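2-hydroxyisobutanoyl-CoA mutase large subunit (Aquincola tertiaricarbonis, PDB 4R3U) catalyses, together with its small cobalamin-binding partner subunit, the reversible B12-dependent isomerisation of 2-hydroxyisobutyryl-CoA and (S)-3-hydroxybutyryl-CoA. Local coordinates at residues Thr83-Arg92 against Ala410-Gly418; Thr361-Leu370 against Thr399-Val409. All blocks are in the same frame, centred on the assembly; numbering follows the deposited sequence.

Contact 1 (Thr83-Arg92 against Ala410-Gly418); sequences TRGPYPTMYR and ADVIDPLGG. With 3HC (3-hydroxybutanoyl-coenzyme A), chain E.
Ile413, Arg84 and Asp414 carry most of this meeting of two irregular segments, an example of a ligand-binding loop packed on its far side by an apolar side chain and a buried salt bridge. Ile413 points toward 83-92 and divides its branches: CG2 rests on Met90 CG at 3.5 Å, while CD1 lies against two backbone carbonyl oxygens, 3.3 Å from Pro88 O and next to Thr89 O. Arg84 grips Asp414 side-on with two nitrogens. Its NE meets Asp414 OD2 at 2.9 Å in a nearly straight salt bridge (174°), on the anti side of the carboxylate and in the guanidinium plane. The bend at chi3 (69°) turns NH2 to the backbone, where it bonds Asp414 O at 2.8 Å; that oxygen also accepts from Gly417 N, closing a type I turn. An alanine in place of Arg84 would probably leave Asp414 OD2 leaning on Arg314 for its charge and take a donor from Asp414 O. Farther along, Arg92 NE donates to Asp411 O at 2.7 Å from above the carbonyl plane, and Tyr91 CB packs on Ala410 CB.

The same loop faces the ligand: Met90 O is 2.9 Å from N6A of 3-hydroxybutanoyl-CoA, and Thr89 CG2 is 3.3 Å from its N1A. Within the subunit, the contact joins the loop before strand 97-102 to the one between helices 390-405 and 420-442, with helix 306-327 against Thr83 and Leu416, and helix 357-370 against Pro415.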
loop_
_atom_site.group_PDB
_atom_site.type_symbol
_atom_site.label_atom_id
_atom_site.label_comp_id
_atom_site.label_asym_id
_atom_site.label_seq_id
_atom_site.Cartn_x
_atom_site.Cartn_y
_atom_site.Cartn_z
ATOM N N THR A 83 -22.236 -1.597 -12.627
ATOM C CA THR A 83 -21.452 -0.656 -11.807
ATOM C C THR A 83 -20.546 -1.419 -10.799
ATOM O O THR A 83 -19.359 -1.095 -10.653
ATOM C CB THR A 83 -22.447 0.259 -11.090
ATOM O OG1 THR A 83 -23.404 0.729 -12.051
ATOM C CG2 THR A 83 -21.774 1.412 -10.293
ATOM N N ARG A 84 -21.108 -2.463 -10.151
ATOM C CA ARG A 84 -20.456 -3.291 -9.125
ATOM C C ARG A 84 -19.517 -4.410 -9.636
ATOM O O ARG A 84 -18.860 -5.067 -8.835
ATOM C CB ARG A 84 -21.517 -3.835 -8.159
ATOM C CG ARG A 84 -22.544 -2.761 -7.784
ATOM C CD ARG A 84 -23.311 -3.094 -6.544
ATOM N NE ARG A 84 -22.446 -3.020 -5.382
ATOM C CZ ARG A 84 -22.695 -3.624 -4.234
ATOM N NH1 ARG A 84 -23.799 -4.346 -4.084
ATOM N NH2 ARG A 84 -21.840 -3.518 -3.222
ATOM N N GLY A 85 -19.426 -4.594 -10.949
ATOM C CA GLY A 85 -18.539 -5.591 -11.522
ATOM C C GLY A 85 -19.163 -6.319 -12.691
ATOM O O GLY A 85 -20.390 -6.486 -12.736
ATOM N N PRO A 86 -18.336 -6.755 -13.674
ATOM C CA PRO A 86 -18.900 -7.454 -14.851
ATOM C C PRO A 86 -19.354 -8.904 -14.583
ATOM O O PRO A 86 -20.143 -9.451 -15.364
ATOM C CB PRO A 86 -17.755 -7.399 -15.865
ATOM C CG PRO A 86 -16.520 -7.429 -15.022
ATOM C CD PRO A 86 -16.864 -6.625 -13.775
ATOM N N TYR A 87 -18.848 -9.527 -13.494
ATOM C CA TYR A 87 -19.171 -10.901 -13.114
ATOM C C TYR A 87 -19.906 -10.946 -11.758
ATOM O O TYR A 87 -19.643 -10.110 -10.892
ATOM C CB TYR A 87 -17.902 -11.794 -13.103
ATOM C CG TYR A 87 -16.963 -11.630 -14.284
ATOM C CD1 TYR A 87 -17.441 -11.663 -15.593
ATOM C CD2 TYR A 87 -15.588 -11.511 -14.095
ATOM C CE1 TYR A 87 -16.581 -11.488 -16.681
ATOM C CE2 TYR A 87 -14.713 -11.384 -15.178
ATOM C CZ TYR A 87 -15.215 -11.378 -16.469
ATOM O OH TYR A 87 -14.356 -11.253 -17.530
ATOM N N PRO A 88 -20.853 -11.885 -11.546
ATOM C CA PRO A 88 -21.586 -11.889 -10.264
ATOM C C PRO A 88 -20.815 -12.461 -9.079
ATOM O O PRO A 88 -21.291 -12.354 -7.960
ATOM C CB PRO A 88 -22.800 -12.764 -10.579
ATOM C CG PRO A 88 -22.290 -13.727 -11.591
ATOM C CD PRO A 88 -21.356 -12.935 -12.454
ATOM N N THR A 89 -19.672 -13.107 -9.329
ATOM C CA THR A 89 -18.862 -13.824 -8.339
ATOM C C THR A 89 -17.489 -13.220 -8.130
ATOM O O THR A 89 -16.866 -13.441 -7.070
ATOM C CB THR A 89 -18.839 -15.315 -8.698
ATOM O OG1 THR A 89 -18.026 -16.035 -7.813
ATOM C CG2 THR A 89 -18.477 -15.563 -10.126
ATOM N N MET A 90 -17.028 -12.433 -9.132
ATOM C CA MET A 90 -15.749 -11.745 -9.163
ATOM C C MET A 90 -14.592 -12.548 -8.572
ATOM O O MET A 90 -14.419 -13.714 -8.941
ATOM C CB MET A 90 -15.861 -10.331 -8.596
ATOM C CG MET A 90 -16.756 -9.409 -9.409
ATOM S SD MET A 90 -16.103 -8.923 -11.023
ATOM C CE MET A 90 -14.705 -7.984 -10.554
ATOM N N TYR A 91 -13.842 -11.961 -7.641
ATOM C CA TYR A 91 -12.658 -12.567 -7.010
ATOM C C TYR A 91 -12.900 -13.699 -6.008
ATOM O O TYR A 91 -11.935 -14.313 -5.566
ATOM C CB TYR A 91 -11.710 -11.500 -6.427
ATOM C CG TYR A 91 -11.537 -10.263 -7.278
ATOM C CD1 TYR A 91 -11.289 -10.359 -8.650
ATOM C CD2 TYR A 91 -11.613 -8.988 -6.712
ATOM C CE1 TYR A 91 -11.116 -9.219 -9.429
ATOM C CE2 TYR A 91 -11.455 -7.841 -7.484
ATOM C CZ TYR A 91 -11.186 -7.960 -8.837
ATOM O OH TYR A 91 -10.969 -6.828 -9.581
ATOM N N ARG A 92 -14.153 -13.997 -5.664
ATOM C CA ARG A 92 -14.437 -15.114 -4.747
ATOM C C ARG A 92 -14.341 -16.433 -5.545
ATOM O O ARG A 92 -14.228 -17.525 -4.966
ATOM C CB ARG A 92 -15.848 -14.998 -4.140
ATOM C CG ARG A 92 -16.123 -13.706 -3.407
ATOM C CD ARG A 92 -17.606 -13.551 -3.179
ATOM N NE ARG A 92 -17.835 -13.826 -1.779
ATOM C CZ ARG A 92 -18.569 -14.811 -1.307
ATOM N NH1 ARG A 92 -19.198 -15.631 -2.132
ATOM N NH2 ARG A 92 -18.693 -14.978 -0.003
ATOM N N ALA A 410 -10.692 -9.392 -1.558
ATOM C CA ALA A 410 -11.126 -10.240 -2.653
ATOM C C ALA A 410 -12.380 -11.032 -2.307
ATOM O O ALA A 410 -12.974 -11.619 -3.202
ATOM C CB ALA A 410 -9.999 -11.187 -3.036
ATOM N N ASP A 411 -12.788 -11.052 -1.024
ATOM C CA ASP A 411 -13.910 -11.893 -0.568
ATOM C C ASP A 411 -15.309 -11.275 -0.573
ATOM O O ASP A 411 -16.274 -12.012 -0.431
ATOM C CB ASP A 411 -13.573 -12.580 0.766
ATOM C CG ASP A 411 -12.227 -13.297 0.802
ATOM O OD1 ASP A 411 -11.645 -13.514 -0.272
ATOM O OD2 ASP A 411 -11.784 -13.695 1.917
ATOM N N VAL A 412 -15.420 -9.938 -0.707
ATOM C CA VAL A 412 -16.701 -9.235 -0.764
ATOM C C VAL A 412 -16.684 -8.448 -2.057
ATOM O O VAL A 412 -15.714 -7.729 -2.305
ATOM C CB VAL A 412 -16.995 -8.359 0.499
ATOM C CG1 VAL A 412 -18.252 -7.508 0.323
ATOM C CG2 VAL A 412 -17.125 -9.226 1.744
ATOM N N ILE A 413 -17.715 -8.630 -2.911
ATOM C CA ILE A 413 -17.793 -7.951 -4.212
ATOM C C ILE A 413 -18.237 -6.496 -4.061
ATOM O O ILE A 413 -19.214 -6.213 -3.346
ATOM C CB ILE A 413 -18.611 -8.732 -5.287
ATOM C CG1 ILE A 413 -18.108 -10.175 -5.412
ATOM C CG2 ILE A 413 -18.533 -8.031 -6.663
ATOM C CD1 ILE A 413 -19.055 -11.077 -5.931
ATOM N N ASP A 414 -17.524 -5.582 -4.775
ATOM C CA ASP A 414 -17.740 -4.126 -4.775
ATOM C C ASP A 414 -17.929 -3.641 -3.316
ATOM O O ASP A 414 -19.030 -3.207 -2.933
ATOM C CB ASP A 414 -18.913 -3.731 -5.702
ATOM C CG ASP A 414 -18.960 -2.248 -5.986
ATOM O OD1 ASP A 414 -17.958 -1.708 -6.493
ATOM O OD2 ASP A 414 -19.971 -1.620 -5.657
ATOM N N PRO A 415 -16.877 -3.817 -2.463
ATOM C CA PRO A 415 -17.014 -3.466 -1.032
ATOM C C PRO A 415 -17.313 -1.997 -0.784
ATOM O O PRO A 415 -17.933 -1.672 0.223
ATOM C CB PRO A 415 -15.677 -3.903 -0.438
ATOM C CG PRO A 415 -14.735 -3.931 -1.581
ATOM C CD PRO A 415 -15.522 -4.347 -2.745
ATOM N N LEU A 416 -16.916 -1.122 -1.737
ATOM C CA LEU A 416 -17.156 0.314 -1.659
ATOM C C LEU A 416 -18.572 0.694 -2.093
ATOM O O LEU A 416 -18.948 1.860 -1.964
ATOM C CB LEU A 416 -16.090 1.131 -2.427
ATOM C CG LEU A 416 -14.610 0.974 -2.033
ATOM C CD1 LEU A 416 -13.784 2.143 -2.551
ATOM C CD2 LEU A 416 -14.434 0.890 -0.557
ATOM N N GLY A 417 -19.347 -0.275 -2.582
ATOM C CA GLY A 417 -20.724 -0.034 -2.998
ATOM C C GLY A 417 -21.540 0.533 -1.866
ATOM O O GLY A 417 -21.468 0.037 -0.741
ATOM N N GLY A 418 -22.248 1.610 -2.144
ATOM C CA GLY A 418 -23.070 2.279 -1.145
ATOM C C GLY A 418 -22.429 3.479 -0.494
ATOM O O GLY A 418 -23.143 4.331 0.039
HETATM N N1A 3HC E . -16.374 -16.558 -12.529
HETATM C C2A 3HC E . -16.421 -17.481 -13.687
HETATM N N3A 3HC E . -15.453 -17.116 -14.728
HETATM C C4A 3HC E . -14.626 -16.052 -14.588
HETATM C C5A 3HC E . -14.658 -15.260 -13.495
HETATM C C6A 3HC E . -15.536 -15.506 -12.498
HETATM N N6A 3HC E . -15.524 -14.688 -11.447
HETATM N N7A 3HC E . -13.723 -14.320 -13.659
HETATM C C8A 3HC E . -13.119 -14.531 -14.825
HETATM N N9A 3HC E . -13.694 -15.576 -15.411
HETATM C C1B 3HC E . -13.382 -16.209 -16.729
HETATM C C2B 3HC E . -13.663 -15.289 -17.899
HETATM O O2B 3HC E . -15.024 -15.380 -18.330
HETATM C C3B 3HC E . -12.695 -15.808 -18.950
HETATM O O3B 3HC E . -13.234 -16.976 -19.615
HETATM P P3B 3HC E . -13.174 -17.192 -21.215
HETATM O O7A 3HC E . -11.725 -17.202 -21.497
HETATM O O8A 3HC E . -13.844 -18.507 -21.366
HETATM O O9A 3HC E . -13.935 -16.028 -21.724
HETATM C C4B 3HC E . -11.486 -16.246 -18.131
HETATM O O4B 3HC E . -11.968 -16.505 -16.777
HETATM C C5B 3HC E . -10.381 -15.175 -18.155
HETATM O O5B 3HC E . -10.769 -14.044 -17.343
HETATM P P1A 3HC E . -10.993 -12.542 -17.932
HETATM O O1A 3HC E . -11.359 -12.567 -19.375
HETATM O O2A 3HC E . -11.872 -11.812 -17.003
HETATM O O3A 3HC E . -9.465 -11.998 -17.677
HETATM P P2A 3HC E . -8.251 -11.913 -18.754
HETATM O O4A 3HC E . -7.062 -11.416 -18.047
HETATM O O5A 3HC E . -8.139 -13.163 -19.545
HETATM O O6A 3HC E . -8.806 -10.794 -19.723
HETATM C CBP 3HC E . -9.074 -8.589 -20.693
HETATM C CCP 3HC E . -8.931 -9.401 -19.387
HETATM C CDP 3HC E . -10.432 -8.970 -21.298
HETATM C CEP 3HC E . -9.112 -7.093 -20.360
HETATM C CAP 3HC E . -7.926 -8.928 -21.701
HETATM O OAP 3HC E . -8.068 -8.303 -22.996
HETATM C C9P 3HC E . -6.471 -8.825 -21.160
HETATM O O9P 3HC E . -5.930 -9.779 -20.597
HETATM N N8P 3HC E . -5.818 -7.683 -21.430
HETATM C C7P 3HC E . -4.417 -7.497 -21.032
HETATM C C6P 3HC E . -3.849 -6.240 -21.675
HETATM C C5P 3HC E . -2.420 -5.944 -21.208
HETATM O O5P 3HC E . -1.856 -6.602 -20.329
HETATM N N4P 3HC E . -1.864 -4.913 -21.853
HETATM C C3P 3HC E . -0.519 -4.442 -21.556
HETATM C C2P 3HC E . -0.438 -2.999 -21.976
HETATM S S1P 3HC E . 1.175 -2.266 -21.564
HETATM C C1 3HC E . 0.865 -0.634 -22.257
HETATM O O1 3HC E . 0.294 -0.444 -23.329
HETATM C C2 3HC E . 1.274 0.569 -21.388
HETATM C C3 3HC E . 2.779 0.842 -21.441
HETATM O O3 3HC E . 3.484 -0.323 -21.026
HETATM C C4 3HC E . 3.223 1.267 -22.848
HETATM O O HOH W 1 -20.821 -5.219 -0.966
HETATM O O HOH W 2 -14.541 -9.841 -5.609
#

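Contact 2 (Thr361-Leu370 against Thr399-Val409); sequences TSLQALSAVL and TQQIIAEESGV
Ile403 enters helix 361-370 as a knob into the hole formed by Ser362, Ala365, Leu366 and Val369, a worked case of how two helices settle by side-chain shape. Its CD1 comes within 3.6 Å of Ala365 CB and lies near the backbone of Ser362 and Leu366. The other branch, CG2, lies 3.8 Å from Val369 CG2, the two side chains sliding past each other in opposite directions, and also faces Leu366 CD1. Leu366 reaches this place because its CG lies anti to the backbone N (chi1 -176°), which carries CD1 across to both Ile403 and Val409.

Val409 extends the apolar surface beyond the helix end. Its CG2 touches Val369 CG1 at 3.6 Å, the two side chains crossing at about a right angle, and its CB meets Leu370 CD2 at 4.0 Å. At the other end Thr399 offers its methyl, CG2 lying 3.7 Å from Ser362 OG. Both hydroxyls are used within their own helices, Ser362 OG with Val358 O and Thr399 OG1 with Met395 O.

Behind these contacts, the short helix segments approach to 10.0 Å between axes and cross at -48°. Gly408, with positive phi, breaks the helical path and lets the chain swing Val409 back to helix 361-370. Beside the core, Gln400 is hydrogen-bonded to Trp96, Thr378 and Leu376, whereas Phe306 of helix 306-327 packs on Leu366 and Leu370. Val359 of the second subunit packs on Ser362 and Thr399.

Apart from the serine hydroxyl facing a methyl, the side-chain meetings are between hydrocarbon groups, and the contact is wholly buried. The association therefore rests on fit and exclusion of water, the hydroxyls of Ser362 and Thr399 being turned to their own helices.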
loop_
_atom_site.group_PDB
_atom_site.type_symbol
_atom_site.label_atom_id
_atom_site.label_comp_id
_atom_site.label_asym_id
_atom_site.label_seq_id
_atom_site.Cartn_x
_atom_site.Cartn_y
_atom_site.Cartn_z
ATOM N N THR A 361 2.429 2.216 -5.649
ATOM C CA THR A 361 1.934 1.085 -6.452
ATOM C C THR A 361 1.027 0.172 -5.640
ATOM O O THR A 361 0.150 -0.447 -6.224
ATOM C CB THR A 361 3.114 0.401 -7.173
ATOM O OG1 THR A 361 3.666 1.343 -8.086
ATOM C CG2 THR A 361 2.727 -0.878 -7.921
ATOM N N SER A 362 1.215 0.090 -4.303
ATOM C CA SER A 362 0.343 -0.730 -3.431
ATOM C C SER A 362 -1.071 -0.143 -3.433
ATOM O O SER A 362 -2.031 -0.856 -3.716
ATOM C CB SER A 362 0.875 -0.770 -1.999
ATOM O OG SER A 362 2.038 -1.572 -1.964
ATOM N N LEU A 363 -1.173 1.189 -3.180
ATOM C CA LEU A 363 -2.431 1.915 -3.131
ATOM C C LEU A 363 -3.166 1.853 -4.480
ATOM O O LEU A 363 -4.378 1.594 -4.505
ATOM C CB LEU A 363 -2.187 3.371 -2.663
ATOM C CG LEU A 363 -1.412 3.519 -1.350
ATOM C CD1 LEU A 363 -1.170 4.953 -1.013
ATOM C CD2 LEU A 363 -2.089 2.795 -0.192
ATOM N N GLN A 364 -2.410 2.050 -5.584
ATOM C CA GLN A 364 -2.908 2.014 -6.954
ATOM C C GLN A 364 -3.399 0.607 -7.349
ATOM O O GLN A 364 -4.450 0.491 -7.966
ATOM C CB GLN A 364 -1.862 2.561 -7.918
ATOM C CG GLN A 364 -1.660 4.061 -7.778
ATOM C CD GLN A 364 -0.369 4.526 -8.397
ATOM O OE1 GLN A 364 0.153 3.904 -9.333
ATOM N NE2 GLN A 364 0.178 5.645 -7.894
ATOM N N ALA A 365 -2.688 -0.462 -6.917
ATOM C CA ALA A 365 -3.103 -1.825 -7.122
ATOM C C ALA A 365 -4.433 -2.051 -6.383
ATOM O O ALA A 365 -5.355 -2.628 -6.959
ATOM C CB ALA A 365 -2.045 -2.769 -6.609
ATOM N N LEU A 366 -4.552 -1.571 -5.134
ATOM C CA LEU A 366 -5.767 -1.694 -4.330
ATOM C C LEU A 366 -6.975 -1.005 -4.984
ATOM O O LEU A 366 -8.054 -1.593 -5.003
ATOM C CB LEU A 366 -5.551 -1.230 -2.874
ATOM C CG LEU A 366 -6.765 -1.424 -1.912
ATOM C CD1 LEU A 366 -7.206 -2.922 -1.832
ATOM C CD2 LEU A 366 -6.482 -0.840 -0.559
ATOM N N SER A 367 -6.789 0.213 -5.533
ATOM C CA SER A 367 -7.813 0.967 -6.274
ATOM C C SER A 367 -8.315 0.124 -7.474
ATOM O O SER A 367 -9.508 0.094 -7.741
ATOM C CB SER A 367 -7.234 2.281 -6.798
ATOM O OG SER A 367 -7.402 3.377 -5.918
ATOM N N ALA A 368 -7.412 -0.572 -8.170
ATOM C CA ALA A 368 -7.765 -1.422 -9.315
ATOM C C ALA A 368 -8.651 -2.615 -8.909
ATOM O O ALA A 368 -9.617 -2.938 -9.611
ATOM C CB ALA A 368 -6.500 -1.914 -10.008
ATOM N N VAL A 369 -8.326 -3.230 -7.754
ATOM C CA VAL A 369 -9.014 -4.388 -7.164
ATOM C C VAL A 369 -10.407 -3.959 -6.663
ATOM O O VAL A 369 -11.397 -4.646 -6.918
ATOM C CB VAL A 369 -8.125 -5.010 -6.046
ATOM C CG1 VAL A 369 -8.867 -6.089 -5.262
ATOM C CG2 VAL A 369 -6.841 -5.572 -6.634
ATOM N N LEU A 370 -10.478 -2.803 -5.972
ATOM C CA LEU A 370 -11.718 -2.236 -5.450
ATOM C C LEU A 370 -12.568 -1.737 -6.627
ATOM O O LEU A 370 -13.804 -1.725 -6.536
ATOM C CB LEU A 370 -11.417 -1.100 -4.439
ATOM C CG LEU A 370 -10.665 -1.456 -3.148
ATOM C CD1 LEU A 370 -10.710 -0.308 -2.185
ATOM C CD2 LEU A 370 -11.209 -2.736 -2.458
ATOM N N THR A 399 3.097 -7.655 -4.293
ATOM C CA THR A 399 2.145 -6.586 -4.002
ATOM C C THR A 399 0.724 -7.085 -4.288
ATOM O O THR A 399 -0.156 -6.994 -3.415
ATOM C CB THR A 399 2.492 -5.312 -4.826
ATOM O OG1 THR A 399 3.851 -4.930 -4.557
ATOM C CG2 THR A 399 1.557 -4.145 -4.539
ATOM N N GLN A 400 0.517 -7.647 -5.492
ATOM C CA GLN A 400 -0.769 -8.166 -5.945
ATOM C C GLN A 400 -1.223 -9.334 -5.060
ATOM O O GLN A 400 -2.366 -9.367 -4.613
ATOM C CB GLN A 400 -0.680 -8.566 -7.441
ATOM C CG GLN A 400 -0.643 -7.368 -8.389
ATOM C CD GLN A 400 -0.869 -7.748 -9.844
ATOM O OE1 GLN A 400 -1.938 -8.247 -10.229
ATOM N NE2 GLN A 400 0.111 -7.477 -10.706
ATOM N N GLN A 401 -0.308 -10.287 -4.821
ATOM C CA GLN A 401 -0.497 -11.508 -4.009
ATOM C C GLN A 401 -0.843 -11.207 -2.551
ATOM O O GLN A 401 -1.617 -11.947 -1.992
ATOM C CB GLN A 401 0.724 -12.416 -4.117
ATOM C CG GLN A 401 0.944 -12.903 -5.562
ATOM C CD GLN A 401 2.381 -13.273 -5.852
ATOM O OE1 GLN A 401 3.311 -13.019 -5.064
ATOM N NE2 GLN A 401 2.600 -13.869 -7.004
ATOM N N ILE A 402 -0.317 -10.103 -1.962
ATOM C CA ILE A 402 -0.646 -9.652 -0.614
ATOM C C ILE A 402 -2.084 -9.115 -0.572
ATOM O O ILE A 402 -2.830 -9.426 0.364
ATOM C CB ILE A 402 0.438 -8.653 -0.065
ATOM C CG1 ILE A 402 1.630 -9.460 0.535
ATOM C CG2 ILE A 402 -0.125 -7.673 0.998
ATOM C CD1 ILE A 402 2.895 -8.810 0.515
ATOM N N ILE A 403 -2.471 -8.297 -1.581
ATOM C CA ILE A 403 -3.811 -7.736 -1.707
ATOM C C ILE A 403 -4.808 -8.871 -1.885
ATOM O O ILE A 403 -5.851 -8.892 -1.228
ATOM C CB ILE A 403 -3.875 -6.666 -2.833
ATOM C CG1 ILE A 403 -3.054 -5.433 -2.467
ATOM C CG2 ILE A 403 -5.331 -6.252 -3.167
ATOM C CD1 ILE A 403 -2.814 -4.527 -3.602
ATOM N N ALA A 404 -4.482 -9.836 -2.753
ATOM C CA ALA A 404 -5.351 -10.976 -3.056
ATOM C C ALA A 404 -5.501 -11.929 -1.913
ATOM O O ALA A 404 -6.617 -12.390 -1.658
ATOM C CB ALA A 404 -4.828 -11.725 -4.270
ATOM N N GLU A 405 -4.386 -12.277 -1.245
ATOM C CA GLU A 405 -4.419 -13.315 -0.221
ATOM C C GLU A 405 -4.423 -12.856 1.232
ATOM O O GLU A 405 -4.934 -13.588 2.071
ATOM C CB GLU A 405 -3.310 -14.351 -0.467
ATOM C CG GLU A 405 -3.273 -14.888 -1.890
ATOM C CD GLU A 405 -2.482 -16.162 -2.098
ATOM O OE1 GLU A 405 -2.612 -17.098 -1.277
ATOM O OE2 GLU A 405 -1.749 -16.232 -3.110
ATOM N N GLU A 406 -3.859 -11.698 1.548
ATOM C CA GLU A 406 -3.759 -11.295 2.947
ATOM C C GLU A 406 -4.709 -10.212 3.434
ATOM O O GLU A 406 -4.984 -10.147 4.639
ATOM C CB GLU A 406 -2.309 -10.911 3.287
ATOM C CG GLU A 406 -1.302 -12.031 3.109
ATOM C CD GLU A 406 0.012 -11.717 3.785
ATOM O OE1 GLU A 406 0.161 -10.602 4.329
ATOM O OE2 GLU A 406 0.926 -12.560 3.707
ATOM N N SER A 407 -5.148 -9.325 2.521
ATOM C CA SER A 407 -5.992 -8.171 2.832
ATOM C C SER A 407 -7.499 -8.471 3.041
ATOM O O SER A 407 -8.186 -7.673 3.674
ATOM C CB SER A 407 -5.801 -7.089 1.776
ATOM O OG SER A 407 -6.492 -7.439 0.586
ATOM N N GLY A 408 -7.999 -9.548 2.443
ATOM C CA GLY A 408 -9.406 -9.957 2.483
ATOM C C GLY A 408 -10.316 -9.233 1.498
ATOM O O GLY A 408 -11.466 -9.635 1.349
ATOM N N VAL A 409 -9.815 -8.181 0.782
ATOM C CA VAL A 409 -10.598 -7.368 -0.165
ATOM C C VAL A 409 -11.205 -8.152 -1.326
ATOM O O VAL A 409 -12.098 -7.630 -2.017
ATOM C CB VAL A 409 -9.879 -6.099 -0.663
ATOM C CG1 VAL A 409 -9.363 -5.247 0.500
ATOM C CG2 VAL A 409 -8.783 -6.444 -1.662
#

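Overall arrangement
The contacts illustrate nesting within one TIM-barrel family domain: contact 2 joins segments 29 residues apart, inside the much longer loop that contact 1 closes between 83-92 and 410-418. Their centres are 14 Å apart, and helix 390-405 leads through 399-409 directly into 410-418. They also touch, with Pro415 CG 3.8 Å from Leu370 CD2 and Ala410 CB 3.8 Å from Ala404 O. Helix 357-370 lies in sequence between parallel strands 340-344 and 375-377, whereas 83-92 precedes strand 97-102. Packed helices thus continue into the loop behind the CoA adenine site, and both contacts border the second large subunit, so the CoA-binding loop lies beside the interface between the two large subunits.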